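Local coordinates for protein PelA (Pseudomonas aeruginosa, PDB 5TCB) that probably cleaves glycosidic bonds with the glycoside hydrolase domain treated here and, as part of a longer protein, is probably also a deacetylase, at residues 25-30 and 170-175; 107-112 and 152-157; 132-137 and 157-162; 138-143 and 176-181. One frame throughout, in Å; residues are numbered along the deposited sequence. Where two conformers were deposited one is given.

Contact 1: 25-30 and 170-175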
loop_
_atom_site.group_PDB
_atom_site.type_symbol
_atom_site.label_atom_id
_atom_site.label_comp_id
_atom_site.label_asym_id
_atom_site.label_seq_id
_atom_site.Cartn_x
_atom_site.Cartn_y
_atom_site.Cartn_z
ATOM N N SER A 25 -10.470 10.572 6.619
ATOM C CA SER A 25 -10.624 10.924 8.019
ATOM C C SER A 25 -10.192 9.793 8.940
ATOM O O SER A 25 -9.810 10.043 10.095
ATOM C CB SER A 25 -12.096 11.267 8.320
ATOM O OG SER A 25 -12.491 12.474 7.689
ATOM N N SER A 26 -10.273 8.569 8.440
ATOM C CA SER A 26 -9.906 7.344 9.132
ATOM C C SER A 26 -9.625 6.309 8.058
ATOM O O SER A 26 -10.061 6.454 6.920
ATOM C CB SER A 26 -11.011 6.848 10.070
ATOM O OG SER A 26 -12.176 6.493 9.352
ATOM N N VAL A 27 -8.856 5.278 8.412
ATOM C CA VAL A 27 -8.462 4.285 7.421
ATOM C C VAL A 27 -8.297 2.941 8.115
ATOM O O VAL A 27 -7.841 2.865 9.265
ATOM C CB VAL A 27 -7.174 4.724 6.675
ATOM C CG1 VAL A 27 -5.967 4.834 7.619
ATOM C CG2 VAL A 27 -6.893 3.814 5.531
ATOM N N ALA A 28 -8.699 1.887 7.408
ATOM C CA ALA A 28 -8.430 0.511 7.796
ATOM C C ALA A 28 -7.862 -0.263 6.614
ATOM O O ALA A 28 -8.122 0.052 5.447
ATOM C CB ALA A 28 -9.707 -0.178 8.334
ATOM N N PHE A 29 -7.080 -1.300 6.941
ATOM C CA PHE A 29 -6.519 -2.240 5.976
ATOM C C PHE A 29 -6.899 -3.638 6.415
ATOM O O PHE A 29 -6.720 -3.979 7.592
ATOM C CB PHE A 29 -4.984 -2.166 5.934
ATOM C CG PHE A 29 -4.410 -0.908 5.320
ATOM C CD1 PHE A 29 -4.447 0.296 6.011
ATOM C CD2 PHE A 29 -3.807 -0.941 4.062
ATOM C CE1 PHE A 29 -3.920 1.452 5.468
ATOM C CE2 PHE A 29 -3.269 0.214 3.504
ATOM C CZ PHE A 29 -3.343 1.413 4.204
ATOM N N TRP A 30 -7.405 -4.447 5.477
ATOM C CA TRP A 30 -7.802 -5.822 5.778
ATOM C C TRP A 30 -7.430 -6.677 4.581
ATOM O O TRP A 30 -8.011 -6.513 3.508
ATOM C CB TRP A 30 -9.299 -5.928 6.081
ATOM C CG TRP A 30 -9.681 -7.315 6.496
ATOM C CD1 TRP A 30 -9.862 -8.403 5.662
ATOM C CD2 TRP A 30 -9.891 -7.804 7.831
ATOM N NE1 TRP A 30 -10.174 -9.504 6.395
ATOM C CE2 TRP A 30 -10.210 -9.178 7.729
ATOM C CE3 TRP A 30 -9.861 -7.217 9.096
ATOM C CZ2 TRP A 30 -10.456 -9.964 8.837
ATOM C CZ3 TRP A 30 -10.133 -7.987 10.197
ATOM C CH2 TRP A 30 -10.429 -9.358 10.075
ATOM N N LYS A 170 -8.877 6.428 -7.405
ATOM C CA LYS A 170 -7.930 7.149 -6.556
ATOM C C LYS A 170 -6.726 6.269 -6.306
ATOM O O LYS A 170 -6.877 5.082 -6.016
ATOM C CB LYS A 170 -8.568 7.523 -5.218
ATOM C CG LYS A 170 -9.670 8.534 -5.321
ATOM C CD LYS A 170 -10.198 8.901 -3.948
ATOM C CE LYS A 170 -11.300 9.925 -4.038
ATOM N NZ LYS A 170 -10.740 11.264 -4.252
ATOM N N LEU A 171 -5.528 6.845 -6.423
ATOM C CA LEU A 171 -4.287 6.103 -6.221
ATOM C C LEU A 171 -3.698 6.459 -4.851
ATOM O O LEU A 171 -3.309 7.599 -4.595
ATOM C CB LEU A 171 -3.297 6.367 -7.354
ATOM C CG LEU A 171 -3.815 6.054 -8.767
ATOM C CD1 LEU A 171 -2.721 6.290 -9.783
ATOM C CD2 LEU A 171 -4.385 4.636 -8.883
ATOM N N PHE A 172 -3.653 5.461 -3.983
ATOM C CA PHE A 172 -3.212 5.573 -2.604
ATOM C C PHE A 172 -1.852 4.881 -2.590
ATOM O O PHE A 172 -1.759 3.651 -2.675
ATOM C CB PHE A 172 -4.272 4.923 -1.707
ATOM C CG PHE A 172 -4.010 4.954 -0.229
ATOM C CD1 PHE A 172 -2.967 5.648 0.346
ATOM C CD2 PHE A 172 -4.888 4.262 0.584
ATOM C CE1 PHE A 172 -2.788 5.613 1.728
ATOM C CE2 PHE A 172 -4.733 4.224 1.965
ATOM C CZ PHE A 172 -3.682 4.903 2.544
ATOM N N PHE A 173 -0.790 5.682 -2.584
ATOM C CA PHE A 173 0.563 5.145 -2.708
ATOM C C PHE A 173 1.050 4.623 -1.354
ATOM O O PHE A 173 0.858 5.286 -0.329
ATOM C CB PHE A 173 1.557 6.224 -3.135
ATOM C CG PHE A 173 1.562 6.598 -4.593
ATOM C CD1 PHE A 173 0.456 6.465 -5.398
ATOM C CD2 PHE A 173 2.725 7.121 -5.146
ATOM C CE1 PHE A 173 0.510 6.859 -6.740
ATOM C CE2 PHE A 173 2.773 7.518 -6.451
ATOM C CZ PHE A 173 1.669 7.392 -7.250
ATOM N N ASN A 174 1.720 3.475 -1.355
ATOM C CA ASN A 174 2.597 3.075 -0.239
ATOM C C ASN A 174 3.981 3.640 -0.522
ATOM O O ASN A 174 4.707 3.138 -1.380
ATOM C CB ASN A 174 2.633 1.568 -0.048
ATOM C CG ASN A 174 3.235 1.172 1.298
ATOM O OD1 ASN A 174 3.551 2.055 2.109
ATOM N ND2 ASN A 174 3.378 -0.118 1.555
ATOM N N ARG A 175 4.345 4.718 0.179
ATOM C CA ARG A 175 5.623 5.418 -0.077
ATOM C C ARG A 175 5.648 5.830 -1.550
ATOM O O ARG A 175 4.701 6.458 -2.034
ATOM C CB ARG A 175 6.802 4.579 0.366
ATOM C CG ARG A 175 6.862 4.271 1.818
ATOM C CD ARG A 175 8.083 3.485 2.145
ATOM N NE ARG A 175 8.196 3.186 3.573
ATOM C CZ ARG A 175 9.329 3.237 4.251
ATOM N NH1 ARG A 175 10.478 3.560 3.657
ATOM N NH2 ARG A 175 9.309 2.943 5.545
#
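F172 overlaps the end of the F29 ring with two of its rim carbons: CE2 and CZ of F172 both lie 3.9 Å from F29 CZ. The two phenyl groups advance from opposite directions, and their planes are turned 50° apart with centroids separated by 5.9 Å. The pair is therefore oblique, neither a stack nor edge-to-face. V27 joins at the same corner, where its CG2 methyl sits near the plane of the F172 ring, at the edge, 4.2 Å from CE2. In F172, CG stands anti to the backbone N (chi1 -179°), which carries the ring out from its strand to meet both partners. The closest CA atoms of the two strands, those of V27 and F172, are 11.4 Å apart, so the strands meet here through side chains alone. Phenylalanine suits this place because it is long, flat and wholly apolar, while the shorter, branched valine sets a methyl against the ring edge. All three residues are buried. The F133 ring packs edge-to-face with both F29 and F172, and W45 does likewise with F172, making an aromatic cluster. Strands 27-30 and 170-174 are the first and fifth of eight parallel strands in sequential order, as in a (beta/alpha)8 barrel. The cluster occupies the inside of what looks like such a barrel, with V27 and F29 also touching strand 258-262 and F172 touching strand 187-192.

Contact 2: 107-112 and 152-157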
loop_
_atom_site.group_PDB
_atom_site.type_symbol
_atom_site.label_atom_id
_atom_site.label_comp_id
_atom_site.label_asym_id
_atom_site.label_seq_id
_atom_site.Cartn_x
_atom_site.Cartn_y
_atom_site.Cartn_z
ATOM N N ASP A 107 10.394 -6.544 -13.329
ATOM C CA ASP A 107 10.976 -5.509 -14.174
ATOM C C ASP A 107 9.869 -4.547 -14.576
ATOM O O ASP A 107 8.967 -4.916 -15.339
ATOM C CB ASP A 107 11.620 -6.167 -15.388
ATOM C CG ASP A 107 12.193 -5.175 -16.401
ATOM O OD1 ASP A 107 12.129 -3.955 -16.196
ATOM O OD2 ASP A 107 12.730 -5.659 -17.426
ATOM N N LEU A 108 9.941 -3.304 -14.082
ATOM C CA LEU A 108 8.883 -2.344 -14.334
ATOM C C LEU A 108 8.874 -1.867 -15.776
ATOM O O LEU A 108 7.906 -1.221 -16.194
ATOM C CB LEU A 108 9.029 -1.153 -13.384
ATOM C CG LEU A 108 8.767 -1.407 -11.882
ATOM C CD1 LEU A 108 7.412 -1.981 -11.656
ATOM C CD2 LEU A 108 9.774 -2.317 -11.248
ATOM N N ALA A 109 9.929 -2.146 -16.535
ATOM C CA ALA A 109 9.967 -1.881 -17.961
ATOM C C ALA A 109 9.427 -3.032 -18.802
ATOM O O ALA A 109 9.289 -2.877 -20.023
ATOM C CB ALA A 109 11.408 -1.579 -18.394
ATOM N N ALA A 110 9.114 -4.177 -18.197
ATOM C CA ALA A 110 8.677 -5.330 -18.977
ATOM C C ALA A 110 7.254 -5.118 -19.489
ATOM O O ALA A 110 6.355 -4.872 -18.695
ATOM C CB ALA A 110 8.757 -6.601 -18.132
ATOM N N PRO A 111 7.002 -5.223 -20.797
ATOM C CA PRO A 111 5.625 -4.996 -21.277
ATOM C C PRO A 111 4.605 -5.962 -20.706
ATOM O O PRO A 111 3.458 -5.563 -20.454
ATOM C CB PRO A 111 5.758 -5.129 -22.805
ATOM C CG PRO A 111 7.084 -5.778 -23.049
ATOM C CD PRO A 111 7.963 -5.390 -21.899
ATOM N N SER A 112 4.978 -7.228 -20.494
ATOM C CA SER A 112 3.998 -8.176 -19.986
ATOM C C SER A 112 3.583 -7.828 -18.568
ATOM O O SER A 112 2.426 -8.040 -18.212
ATOM C CB SER A 112 4.540 -9.609 -20.042
ATOM O OG SER A 112 5.722 -9.746 -19.276
ATOM N N ARG A 152 13.295 3.220 -11.842
ATOM C CA ARG A 152 12.544 4.336 -11.270
ATOM C C ARG A 152 11.767 5.066 -12.352
ATOM O O ARG A 152 10.607 5.435 -12.154
ATOM C CB ARG A 152 13.507 5.292 -10.560
ATOM C CG ARG A 152 12.820 6.386 -9.786
ATOM C CD ARG A 152 13.759 7.481 -9.335
ATOM N NE ARG A 152 14.240 8.258 -10.480
ATOM C CZ ARG A 152 13.554 9.241 -11.052
ATOM N NH1 ARG A 152 12.371 9.624 -10.570
ATOM N NH2 ARG A 152 14.051 9.865 -12.102
ATOM N N ARG A 153 12.400 5.288 -13.505
ATOM C CA ARG A 153 11.740 5.964 -14.608
ATOM C C ARG A 153 10.618 5.106 -15.177
ATOM O O ARG A 153 9.562 5.620 -15.538
ATOM C CB ARG A 153 12.760 6.311 -15.697
ATOM C CG ARG A 153 13.782 7.356 -15.282
ATOM C CD ARG A 153 14.803 7.618 -16.400
ATOM N NE ARG A 153 15.822 8.569 -15.964
ATOM C CZ ARG A 153 16.812 9.014 -16.729
ATOM N NH1 ARG A 153 16.932 8.594 -17.982
ATOM N NH2 ARG A 153 17.684 9.882 -16.235
ATOM N N ALA A 154 10.827 3.789 -15.257
ATOM C CA ALA A 154 9.778 2.901 -15.740
ATOM C C ALA A 154 8.604 2.876 -14.774
ATOM O O ALA A 154 7.446 2.785 -15.199
ATOM C CB ALA A 154 10.329 1.500 -15.929
ATOM N N LEU A 155 8.886 2.962 -13.473
ATOM C CA LEU A 155 7.822 3.024 -12.479
ATOM C C LEU A 155 7.029 4.314 -12.636
ATOM O O LEU A 155 5.790 4.291 -12.645
ATOM C CB LEU A 155 8.410 2.921 -11.069
ATOM C CG LEU A 155 7.386 3.061 -9.944
ATOM C CD1 LEU A 155 6.355 1.963 -10.043
ATOM C CD2 LEU A 155 8.086 2.986 -8.586
ATOM N N ALA A 156 7.722 5.456 -12.780
ATOM C CA ALA A 156 7.014 6.731 -12.903
ATOM C C ALA A 156 6.144 6.747 -14.157
ATOM O O ALA A 156 4.984 7.177 -14.108
ATOM C CB ALA A 156 8.007 7.898 -12.897
ATOM N N SER A 157 6.664 6.238 -15.283
ATOM C CA SER A 157 5.855 6.224 -16.501
ATOM C C SER A 157 4.684 5.262 -16.381
ATOM O O SER A 157 3.598 5.541 -16.915
ATOM C CB SER A 157 6.712 5.861 -17.718
ATOM O OG SER A 157 7.126 4.514 -17.700
#
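L108 and A109 rest on A154 and L155 of helix 145-165 entirely through van der Waals contact. The A154 methyl is central: its CB lies 3.9 Å from L108 CB and 4.1 Å from A109 CB, and it also faces the L108 backbone, 3.7 Å from L108 O. Alanine suits this place because its single methyl lets the chains come near, with the CA atoms of A109 and A154 5.3 Å apart. Further along, L108 CD1 reaches L155 CD1 at 4.4 Å, a looser apolar touch between two buried leucines.

Hydrogen bonds shape each side rather than crossing between them. D107 to A110 form a type I beta turn, closed by A110 N to D107 O, and A110 then takes the N-cap position of helix 111-126. Within it D107 makes an Asx turn: its OD1 accepts from A109 N at 2.9 Å, the donor coming from above the carboxylate plane. On the helix, S157 OG bonds back to A154 O at 3.1 Å, approaching well above the carbonyl plane.

The polar links come from side chains nearby. R114 NH1 bonds to both L108 O and A154 O, and its NH2 to S157 OG, while Q151 reaches D107 OD1 and L108 N. R152 forms a salt bridge to E182 and also bonds to E178 O.

Small apolar groups thus allow the close approach, and a guanidinium and an amide satisfy the backbone polar atoms beside them.

Contact 3: 132-137 and 157-162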
loop_
_atom_site.group_PDB
_atom_site.type_symbol
_atom_site.label_atom_id
_atom_site.label_comp_id
_atom_site.label_asym_id
_atom_site.label_seq_id
_atom_site.Cartn_x
_atom_site.Cartn_y
_atom_site.Cartn_z
ATOM N N LEU A 132 -7.049 2.263 -5.766
ATOM C CA LEU A 132 -6.058 1.220 -5.617
ATOM C C LEU A 132 -5.044 1.637 -4.567
ATOM O O LEU A 132 -4.646 2.803 -4.517
ATOM C CB LEU A 132 -5.294 0.988 -6.903
ATOM C CG LEU A 132 -6.119 0.640 -8.140
ATOM C CD1 LEU A 132 -5.252 0.632 -9.409
ATOM C CD2 LEU A 132 -6.813 -0.674 -7.965
ATOM N N PHE A 133 -4.648 0.680 -3.734
ATOM C CA PHE A 133 -3.527 0.860 -2.823
ATOM C C PHE A 133 -2.315 0.253 -3.504
ATOM O O PHE A 133 -2.261 -0.962 -3.712
ATOM C CB PHE A 133 -3.773 0.233 -1.462
ATOM C CG PHE A 133 -2.622 0.452 -0.500
ATOM C CD1 PHE A 133 -2.399 1.695 0.038
ATOM C CD2 PHE A 133 -1.772 -0.571 -0.154
ATOM C CE1 PHE A 133 -1.356 1.921 0.905
ATOM C CE2 PHE A 133 -0.699 -0.336 0.712
ATOM C CZ PHE A 133 -0.525 0.911 1.245
ATOM N N LEU A 134 -1.383 1.095 -3.881
ATOM C CA LEU A 134 -0.234 0.687 -4.695
ATOM C C LEU A 134 0.964 0.369 -3.811
ATOM O O LEU A 134 1.590 1.268 -3.231
ATOM C CB LEU A 134 0.097 1.770 -5.721
ATOM C CG LEU A 134 -1.067 2.170 -6.638
ATOM C CD1 LEU A 134 -0.592 3.255 -7.607
ATOM C CD2 LEU A 134 -1.617 0.970 -7.395
ATOM N N ASP A 135 1.301 -0.914 -3.734
ATOM C CA ASP A 135 2.378 -1.394 -2.893
ATOM C C ASP A 135 3.632 -1.650 -3.729
ATOM O O ASP A 135 3.632 -1.591 -4.969
ATOM C CB ASP A 135 1.923 -2.672 -2.177
ATOM C CG ASP A 135 2.740 -3.022 -0.949
ATOM O OD1 ASP A 135 3.488 -2.176 -0.410
ATOM O OD2 ASP A 135 2.609 -4.184 -0.500
ATOM N N THR A 136 4.699 -1.954 -3.002
ATOM C CA THR A 136 6.045 -2.290 -3.505
ATOM C C THR A 136 6.546 -1.285 -4.545
ATOM O O THR A 136 7.169 -1.636 -5.549
ATOM C CB THR A 136 6.126 -3.752 -3.979
ATOM O OG1 THR A 136 5.160 -4.044 -4.986
ATOM C CG2 THR A 136 5.929 -4.681 -2.793
ATOM N N LEU A 137 6.366 -0.003 -4.235
ATOM C CA LEU A 137 6.860 1.087 -5.063
ATOM C C LEU A 137 8.341 1.337 -4.866
ATOM O O LEU A 137 8.915 2.156 -5.601
ATOM C CB LEU A 137 6.091 2.385 -4.765
ATOM C CG LEU A 137 4.589 2.269 -5.005
ATOM C CD1 LEU A 137 3.932 3.634 -4.736
ATOM C CD2 LEU A 137 4.249 1.798 -6.421
ATOM N N SER A 157 6.664 6.238 -15.283
ATOM C CA SER A 157 5.855 6.224 -16.501
ATOM C C SER A 157 4.684 5.262 -16.381
ATOM O O SER A 157 3.598 5.541 -16.915
ATOM C CB SER A 157 6.712 5.861 -17.718
ATOM O OG SER A 157 7.126 4.514 -17.700
ATOM N N PHE A 158 4.871 4.131 -15.693
ATOM C CA PHE A 158 3.758 3.221 -15.464
ATOM C C PHE A 158 2.656 3.889 -14.650
ATOM O O PHE A 158 1.470 3.787 -14.985
ATOM C CB PHE A 158 4.213 1.944 -14.750
ATOM C CG PHE A 158 3.054 1.136 -14.286
ATOM C CD1 PHE A 158 2.349 0.364 -15.191
ATOM C CD2 PHE A 158 2.595 1.233 -12.984
ATOM C CE1 PHE A 158 1.236 -0.339 -14.798
ATOM C CE2 PHE A 158 1.451 0.524 -12.583
ATOM C CZ PHE A 158 0.782 -0.243 -13.495
ATOM N N LEU A 159 3.030 4.565 -13.562
ATOM C CA LEU A 159 2.031 5.188 -12.703
ATOM C C LEU A 159 1.283 6.283 -13.453
ATOM O O LEU A 159 0.064 6.427 -13.304
ATOM C CB LEU A 159 2.678 5.731 -11.426
ATOM C CG LEU A 159 3.267 4.655 -10.497
ATOM C CD1 LEU A 159 4.170 5.252 -9.397
ATOM C CD2 LEU A 159 2.145 3.808 -9.872
ATOM N N ALA A 160 1.985 7.055 -14.277
ATOM C CA ALA A 160 1.305 8.051 -15.083
ATOM C C ALA A 160 0.330 7.402 -16.067
ATOM O O ALA A 160 -0.769 7.916 -16.281
ATOM C CB ALA A 160 2.318 8.919 -15.809
ATOM N N GLN A 161 0.704 6.268 -16.663
ATOM C CA GLN A 161 -0.190 5.605 -17.605
ATOM C C GLN A 161 -1.384 4.994 -16.886
ATOM O O GLN A 161 -2.517 5.025 -17.398
ATOM C CB GLN A 161 0.571 4.534 -18.381
ATOM C CG GLN A 161 -0.265 3.859 -19.461
ATOM C CD GLN A 161 0.525 2.861 -20.277
ATOM O OE1 GLN A 161 1.735 2.710 -20.098
ATOM N NE2 GLN A 161 -0.157 2.171 -21.180
ATOM N N LEU A 162 -1.156 4.427 -15.703
ATOM C CA LEU A 162 -2.255 3.902 -14.909
ATOM C C LEU A 162 -3.261 4.992 -14.594
ATOM O O LEU A 162 -4.482 4.793 -14.711
ATOM C CB LEU A 162 -1.704 3.290 -13.625
ATOM C CG LEU A 162 -2.731 2.885 -12.563
ATOM C CD1 LEU A 162 -3.712 1.859 -13.113
ATOM C CD2 LEU A 162 -2.012 2.348 -11.344
#
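L132 starts the contact by meeting L162 of the facing helix. The two side chains cross obliquely, L132 CD1 lying 4.1 Å from L162 CD2 and 4.2 Å from L162 CD1. Two residues on, L134 points the same way and touches two helix residues with one methyl. L134 CD1 lies 3.6 Å from L159 CD2, where the side chains slide past each other in opposite directions, and 4.1 Å from L162 CD2, where they reach toward each other tip to tip. The torsions explain the fit: L162 sets CG anti to its backbone N (chi1 171°), whereas L159 keeps CG beside the N (chi1 -65°), and the two leucines, three positions apart on one helical face, converge on L134. Branched, flexible and apolar, leucine is well suited to interlocking a flat strand with a rounded helix.

D135 ends the strand and takes no part in the leucine layer. Its OD1 accepts from T136 N at 2.9 Å, from above the carboxylate plane, and OD2 is bonded to Y71 OH. T136 turns the chain with positive phi; beyond it L137 CD2 comes only to 4.5 Å from L159 CD2, and the L137 side chain also touches F173.

Helix 157-162 runs almost antiparallel to strand 132-135, at 173°, with axes 12.6 Å apart. F158 and L162 also touch helix 111-126, F158 at R114 and L117 and L162 at A121. Strand 131-135, helix 145-165 and strand 170-174 form a beta-alpha-beta unit, the repeating element of a (beta/alpha)8 barrel.

Contact 4: 138-143 and 176-181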
loop_
_atom_site.group_PDB
_atom_site.type_symbol
_atom_site.label_atom_id
_atom_site.label_comp_id
_atom_site.label_asym_id
_atom_site.label_seq_id
_atom_site.Cartn_x
_atom_site.Cartn_y
_atom_site.Cartn_z
ATOM N N ASP A 138 8.980 0.687 -3.894
ATOM C CA ASP A 138 10.417 0.853 -3.670
ATOM C C ASP A 138 11.180 -0.457 -3.821
ATOM O O ASP A 138 12.373 -0.508 -3.492
ATOM C CB ASP A 138 10.689 1.494 -2.296
ATOM C CG ASP A 138 10.132 0.705 -1.135
ATOM O OD1 ASP A 138 9.530 -0.362 -1.335
ATOM O OD2 ASP A 138 10.301 1.166 0.009
ATOM N N SER A 139 10.529 -1.520 -4.321
ATOM C CA SER A 139 11.215 -2.788 -4.481
ATOM C C SER A 139 12.293 -2.716 -5.540
ATOM O O SER A 139 13.222 -3.536 -5.507
ATOM C CB SER A 139 10.216 -3.893 -4.806
ATOM O OG SER A 139 9.426 -4.131 -3.647
ATOM N N PHE A 140 12.210 -1.753 -6.455
ATOM C CA PHE A 140 13.254 -1.635 -7.458
ATOM C C PHE A 140 14.597 -1.296 -6.837
ATOM O O PHE A 140 15.628 -1.499 -7.488
ATOM C CB PHE A 140 12.899 -0.594 -8.535
ATOM C CG PHE A 140 12.984 0.836 -8.078
ATOM C CD1 PHE A 140 11.877 1.472 -7.557
ATOM C CD2 PHE A 140 14.171 1.557 -8.164
ATOM C CE1 PHE A 140 11.943 2.775 -7.116
ATOM C CE2 PHE A 140 14.240 2.868 -7.737
ATOM C CZ PHE A 140 13.120 3.484 -7.202
ATOM N N GLN A 141 14.623 -0.792 -5.602
ATOM C CA GLN A 141 15.877 -0.523 -4.922
ATOM C C GLN A 141 16.638 -1.802 -4.607
ATOM O O GLN A 141 17.811 -1.723 -4.219
ATOM C CB GLN A 141 15.648 0.276 -3.634
ATOM C CG GLN A 141 14.985 1.623 -3.833
ATOM C CD GLN A 141 15.949 2.720 -4.166
ATOM O OE1 GLN A 141 17.111 2.465 -4.460
ATOM N NE2 GLN A 141 15.486 3.962 -4.069
ATOM N N LEU A 142 16.009 -2.971 -4.755
ATOM C CA LEU A 142 16.699 -4.242 -4.627
ATOM C C LEU A 142 17.499 -4.623 -5.868
ATOM O O LEU A 142 18.276 -5.579 -5.812
ATOM C CB LEU A 142 15.675 -5.348 -4.303
ATOM C CG LEU A 142 14.946 -5.105 -2.989
ATOM C CD1 LEU A 142 13.773 -6.052 -2.906
ATOM C CD2 LEU A 142 15.887 -5.277 -1.806
ATOM N N GLN A 143 17.313 -3.918 -6.979
ATOM C CA GLN A 143 18.113 -4.188 -8.163
ATOM C C GLN A 143 19.526 -3.663 -7.981
ATOM O O GLN A 143 19.810 -2.846 -7.100
ATOM C CB GLN A 143 17.484 -3.534 -9.392
ATOM C CG GLN A 143 16.044 -3.886 -9.615
ATOM C CD GLN A 143 15.849 -4.927 -10.655
ATOM O OE1 GLN A 143 16.788 -5.644 -11.037
ATOM N NE2 GLN A 143 14.625 -5.019 -11.158
ATOM N N GLY A 176 6.699 5.540 -2.295
ATOM C CA GLY A 176 6.857 6.133 -3.613
ATOM C C GLY A 176 7.657 7.411 -3.650
ATOM O O GLY A 176 7.555 8.173 -4.617
ATOM N N PHE A 177 8.507 7.638 -2.652
ATOM C CA PHE A 177 9.187 8.916 -2.521
ATOM C C PHE A 177 10.051 9.221 -3.730
ATOM O O PHE A 177 10.266 10.396 -4.062
ATOM C CB PHE A 177 10.041 8.920 -1.255
ATOM C CG PHE A 177 9.268 8.623 0.005
ATOM C CD1 PHE A 177 8.131 9.320 0.302
ATOM C CD2 PHE A 177 9.691 7.643 0.878
ATOM C CE1 PHE A 177 7.391 9.018 1.451
ATOM C CE2 PHE A 177 8.981 7.355 2.032
ATOM C CZ PHE A 177 7.858 8.032 2.319
ATOM N N GLU A 178 10.607 8.189 -4.371
ATOM C CA GLU A 178 11.510 8.408 -5.488
ATOM C C GLU A 178 10.784 8.827 -6.764
ATOM O O GLU A 178 11.422 9.355 -7.677
ATOM C CB GLU A 178 12.311 7.133 -5.767
ATOM C CG GLU A 178 13.240 6.702 -4.645
ATOM C CD GLU A 178 12.537 5.976 -3.488
ATOM O OE1 GLU A 178 11.331 5.602 -3.589
ATOM O OE2 GLU A 178 13.226 5.823 -2.449
ATOM N N VAL A 179 9.482 8.579 -6.846
ATOM C CA VAL A 179 8.701 8.920 -8.031
ATOM C C VAL A 179 7.700 10.038 -7.773
ATOM O O VAL A 179 7.344 10.748 -8.724
ATOM C CB VAL A 179 7.990 7.687 -8.634
ATOM C CG1 VAL A 179 9.016 6.694 -9.230
ATOM C CG2 VAL A 179 7.100 6.975 -7.645
ATOM N N LEU A 180 7.267 10.247 -6.534
ATOM C CA LEU A 180 6.251 11.268 -6.268
ATOM C C LEU A 180 6.604 12.652 -6.792
ATOM O O LEU A 180 5.702 13.318 -7.329
ATOM C CB LEU A 180 5.955 11.333 -4.763
ATOM C CG LEU A 180 5.011 10.237 -4.288
ATOM C CD1 LEU A 180 5.173 9.948 -2.796
ATOM C CD2 LEU A 180 3.557 10.608 -4.607
ATOM N N PRO A 181 7.838 13.152 -6.691
ATOM C CA PRO A 181 8.087 14.511 -7.181
ATOM C C PRO A 181 7.839 14.667 -8.669
ATOM O O PRO A 181 7.579 15.794 -9.120
ATOM C CB PRO A 181 9.558 14.748 -6.812
ATOM C CG PRO A 181 9.810 13.838 -5.655
ATOM C CD PRO A 181 9.010 12.605 -5.991
#
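D138 and G176 bring their backbones within 6.4 Å (CA to CA) in two loops that follow neighbouring strands, 131-135 and 170-174, of what looks like a (beta/alpha)8 barrel. Residues 139-142 form a 3-10 turn, with bonds such as Q141 N to D138 O. In the other loop G176 O accepts from V179 N and L180 N together, and G176 itself adopts positive phi (92°), a geometry that calls for glycine.

The side chains converge on E178, whose chain bends at chi2. The rim of the F140 ring, at CZ, lies 4.0 Å from E178 CB, near the ring plane. The ring edge thus touches the aliphatic part of the glutamate, CB and CG, while its carboxylate meets Q141. Q141 CG lies over one face of that ring, toward the rim, and the chain then bends at chi2 to bring its NE2 to the acid. Amide and carboxylate planes are 73° apart. D138 OD2 is 5.8 Å from E178 OE1, so the like charges probably disfavour a closer approach. The one bond between the loops is weak: Q141 NE2 to E178 OE2, 3.3 Å long and bent to 137°.

Overall arrangement
Contacts 1 and 3 belong to the core: the first sets aromatic rings on the inside of what looks like a barrel, while the second seals a helix against the outer side of the same sheet with leucines. Contact 2 is still buried but farther out, about 18 Å from the chain centre to its own; contact 4, in the loops, alone is only partly buried. Both have more polar surroundings. Strand 170-174 of contact 1 and strand 131-135 of contact 3 are neighbours, linked where N174 ND2 meets D135 OD1. Contacts 2 and 3 share S157 and successive turns of helix 145-165. Contact 4 touches all the others; V179, for example, packs on both L155 and L159.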